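Local coordinates for outer membrane protein (Tpn50) (Borrelia burgdorferi, PDB 3OON) that probably binds peptidoglycan through this OmpA-like C-terminal domain, helping to tie the outer membrane to the cell wall, at residues Phe17-Tyr22 and Arg115-Thr120. Residues are numbered along the deposited sequence; the frame is centred on the assembly and turned at random.
Sequences FDIEFY and RRVEIT. With SO4 (sulfate ion), chain B.
Phe-17 and Val-117 form an antiparallel hydrogen-bonded pair. Phe-17 N donates to Val-117 O, and Val-117 N returns a bond to Phe-17 O at 3.2 Å. Ile-19 and Arg-115 make the next such pair. Arg-115 N donates to Ile-19 O at 2.9 Å, and Ile-19 N to Arg-115 O. Between them Asp-18 and Arg-116 are a non-hydrogen-bonded backbone pair. The Asp-18 carboxylate turns away to Lys-35 (salt bridge) and Asn-1; Arg-116 NH2 bridges to Glu-118 OE2.

Apolar packing lies on the other face of the sheet, under helices 33-45 and 63-83. Phe-17 CG sits between its backbone N and carbonyl carbon (chi1 52°), which brings the ring over to strand 114-122. Phe-17 CE1 meets Val-117 CB at 3.6 Å, and Val-117 O lies over one ring face. Phe-17 CZ meets Ile-119 CD1 at 3.8 Å. Val-117 CG2 touches Ile-19 CG1 and the edge of Phe-21.

Arg-115 CB meets Phe-21 CD2 at 3.9 Å. Arg-115 NE donates to sulfate O2 at 2.8 Å, and Arg-115 NH2 to sulfate O1. Arg-73 NH2 and backbone N of Glu-58 and Gln-59 also bond the sulfate.

Neighbouring strands of the OmpA-like mixed sheet thus carry an anion site, consistent with binding a peptidoglycan carboxylate; the sulfate is probably from crystallisation.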
loop_
_atom_site.group_PDB
_atom_site.type_symbol
_atom_site.label_atom_id
_atom_site.label_comp_id
_atom_site.label_asym_id
_atom_site.label_seq_id
_atom_site.Cartn_x
_atom_site.Cartn_y
_atom_site.Cartn_z
ATOM N N PHE A 17 -2.676 8.233 -2.425
ATOM C CA PHE A 17 -3.579 7.753 -3.450
ATOM C C PHE A 17 -4.245 8.950 -4.105
ATOM O O PHE A 17 -4.023 10.092 -3.699
ATOM C CB PHE A 17 -4.624 6.800 -2.848
ATOM C CG PHE A 17 -5.345 7.363 -1.662
ATOM C CD1 PHE A 17 -6.573 7.979 -1.812
ATOM C CD2 PHE A 17 -4.781 7.288 -0.388
ATOM C CE1 PHE A 17 -7.242 8.527 -0.699
ATOM C CE2 PHE A 17 -5.433 7.826 0.720
ATOM C CZ PHE A 17 -6.668 8.445 0.563
ATOM N N ASP A 18 -5.059 8.713 -5.122
ATOM C CA ASP A 18 -5.783 9.821 -5.735
ATOM C C ASP A 18 -7.261 9.501 -5.900
ATOM O O ASP A 18 -7.642 8.416 -6.355
ATOM C CB ASP A 18 -5.150 10.263 -7.055
ATOM C CG ASP A 18 -5.280 9.222 -8.134
ATOM O OD1 ASP A 18 -5.689 8.095 -7.810
ATOM O OD2 ASP A 18 -4.980 9.530 -9.307
ATOM N N ILE A 19 -8.075 10.474 -5.515
ATOM C CA ILE A 19 -9.524 10.332 -5.438
ATOM C C ILE A 19 -10.090 11.329 -6.410
ATOM O O ILE A 19 -9.719 12.508 -6.374
ATOM C CB ILE A 19 -10.055 10.677 -4.016
ATOM C CG1 ILE A 19 -9.583 9.653 -2.974
ATOM C CG2 ILE A 19 -11.597 10.843 -4.012
ATOM C CD1 ILE A 19 -10.225 8.257 -3.075
ATOM N N GLU A 20 -10.982 10.864 -7.279
ATOM C CA GLU A 20 -11.683 11.753 -8.186
ATOM C C GLU A 20 -12.735 12.528 -7.415
ATOM O O GLU A 20 -13.613 11.933 -6.778
ATOM C CB GLU A 20 -12.331 10.966 -9.320
ATOM C CG GLU A 20 -11.329 10.393 -10.297
ATOM C CD GLU A 20 -11.948 9.957 -11.615
ATOM O OE1 GLU A 20 -12.859 10.643 -12.127
ATOM O OE2 GLU A 20 -11.502 8.922 -12.145
ATOM N N PHE A 21 -12.603 13.852 -7.442
ATOM C CA PHE A 21 -13.619 14.766 -6.942
ATOM C C PHE A 21 -14.234 15.470 -8.138
ATOM O O PHE A 21 -13.560 15.704 -9.140
ATOM C CB PHE A 21 -12.994 15.825 -6.024
ATOM C CG PHE A 21 -12.502 15.286 -4.715
ATOM C CD1 PHE A 21 -13.373 15.132 -3.637
ATOM C CD2 PHE A 21 -11.165 14.957 -4.548
ATOM C CE1 PHE A 21 -12.908 14.638 -2.406
ATOM C CE2 PHE A 21 -10.693 14.466 -3.329
ATOM C CZ PHE A 21 -11.565 14.304 -2.261
ATOM N N TYR A 22 -15.510 15.807 -8.045
ATOM C CA TYR A 22 -16.117 16.630 -9.082
ATOM C C TYR A 22 -15.425 17.993 -9.109
ATOM O O TYR A 22 -14.952 18.456 -8.069
ATOM C CB TYR A 22 -17.616 16.750 -8.854
ATOM C CG TYR A 22 -18.364 15.476 -9.196
ATOM C CD1 TYR A 22 -18.527 15.074 -10.529
ATOM C CD2 TYR A 22 -18.904 14.674 -8.195
ATOM C CE1 TYR A 22 -19.216 13.903 -10.851
ATOM C CE2 TYR A 22 -19.595 13.500 -8.504
ATOM C CZ TYR A 22 -19.749 13.123 -9.835
ATOM O OH TYR A 22 -20.426 11.963 -10.153
ATOM N N ARG A 115 -7.489 14.013 -7.545
ATOM C CA ARG A 115 -6.738 14.878 -6.644
ATOM C C ARG A 115 -6.050 14.051 -5.554
ATOM O O ARG A 115 -6.583 13.035 -5.089
ATOM C CB ARG A 115 -7.655 15.921 -5.998
ATOM C CG ARG A 115 -8.263 16.929 -6.964
ATOM C CD ARG A 115 -7.191 17.786 -7.597
ATOM N NE ARG A 115 -7.749 18.744 -8.552
ATOM C CZ ARG A 115 -7.959 18.495 -9.847
ATOM N NH1 ARG A 115 -7.672 17.303 -10.374
ATOM N NH2 ARG A 115 -8.472 19.441 -10.623
ATOM N N ARG A 116 -4.872 14.515 -5.149
ATOM C CA ARG A 116 -4.038 13.818 -4.190
ATOM C C ARG A 116 -4.631 13.901 -2.790
ATOM O O ARG A 116 -5.064 14.970 -2.345
ATOM C CB ARG A 116 -2.625 14.411 -4.189
ATOM C CG ARG A 116 -1.837 14.205 -5.498
ATOM C CD ARG A 116 -0.485 14.917 -5.450
ATOM N NE ARG A 116 0.080 14.892 -4.096
ATOM C CZ ARG A 116 0.307 15.965 -3.338
ATOM N NH1 ARG A 116 0.053 17.191 -3.790
ATOM N NH2 ARG A 116 0.811 15.803 -2.124
ATOM N N VAL A 117 -4.662 12.750 -2.118
ATOM C CA VAL A 117 -5.013 12.661 -0.704
ATOM C C VAL A 117 -3.958 11.776 -0.074
ATOM O O VAL A 117 -3.476 10.817 -0.687
ATOM C CB VAL A 117 -6.424 12.044 -0.441
ATOM C CG1 VAL A 117 -6.775 12.101 1.057
ATOM C CG2 VAL A 117 -7.503 12.757 -1.211
ATOM N N GLU A 118 -3.579 12.109 1.149
ATOM C CA GLU A 118 -2.692 11.256 1.896
ATOM C C GLU A 118 -3.378 10.972 3.201
ATOM O O GLU A 118 -4.065 11.843 3.751
ATOM C CB GLU A 118 -1.342 11.922 2.154
ATOM C CG GLU A 118 -0.487 12.111 0.911
ATOM C CD GLU A 118 -0.674 13.483 0.294
ATOM O OE1 GLU A 118 -0.683 14.487 1.059
ATOM O OE2 GLU A 118 -0.815 13.552 -0.949
ATOM N N ILE A 119 -3.204 9.749 3.678
ATOM C CA ILE A 119 -3.611 9.379 5.016
ATOM C C ILE A 119 -2.404 8.734 5.690
ATOM O O ILE A 119 -1.796 7.796 5.144
ATOM C CB ILE A 119 -4.782 8.395 5.007
ATOM C CG1 ILE A 119 -6.034 9.043 4.410
ATOM C CG2 ILE A 119 -5.072 7.905 6.433
ATOM C CD1 ILE A 119 -7.232 8.100 4.261
ATOM N N THR A 120 -2.039 9.238 6.858
ATOM C CA THR A 120 -0.928 8.667 7.611
ATOM C C THR A 120 -1.434 7.928 8.846
ATOM O O THR A 120 -2.159 8.499 9.660
ATOM C CB THR A 120 0.097 9.742 7.996
ATOM O OG1 THR A 120 0.570 10.385 6.804
ATOM C CG2 THR A 120 1.297 9.129 8.727
HETATM S S SO4 B . -8.935 22.116 -7.701
HETATM O O1 SO4 B . -8.915 21.953 -9.153
HETATM O O2 SO4 B . -8.155 21.060 -7.067
HETATM O O3 SO4 B . -8.351 23.420 -7.391
HETATM O O4 SO4 B . -10.320 22.086 -7.245
#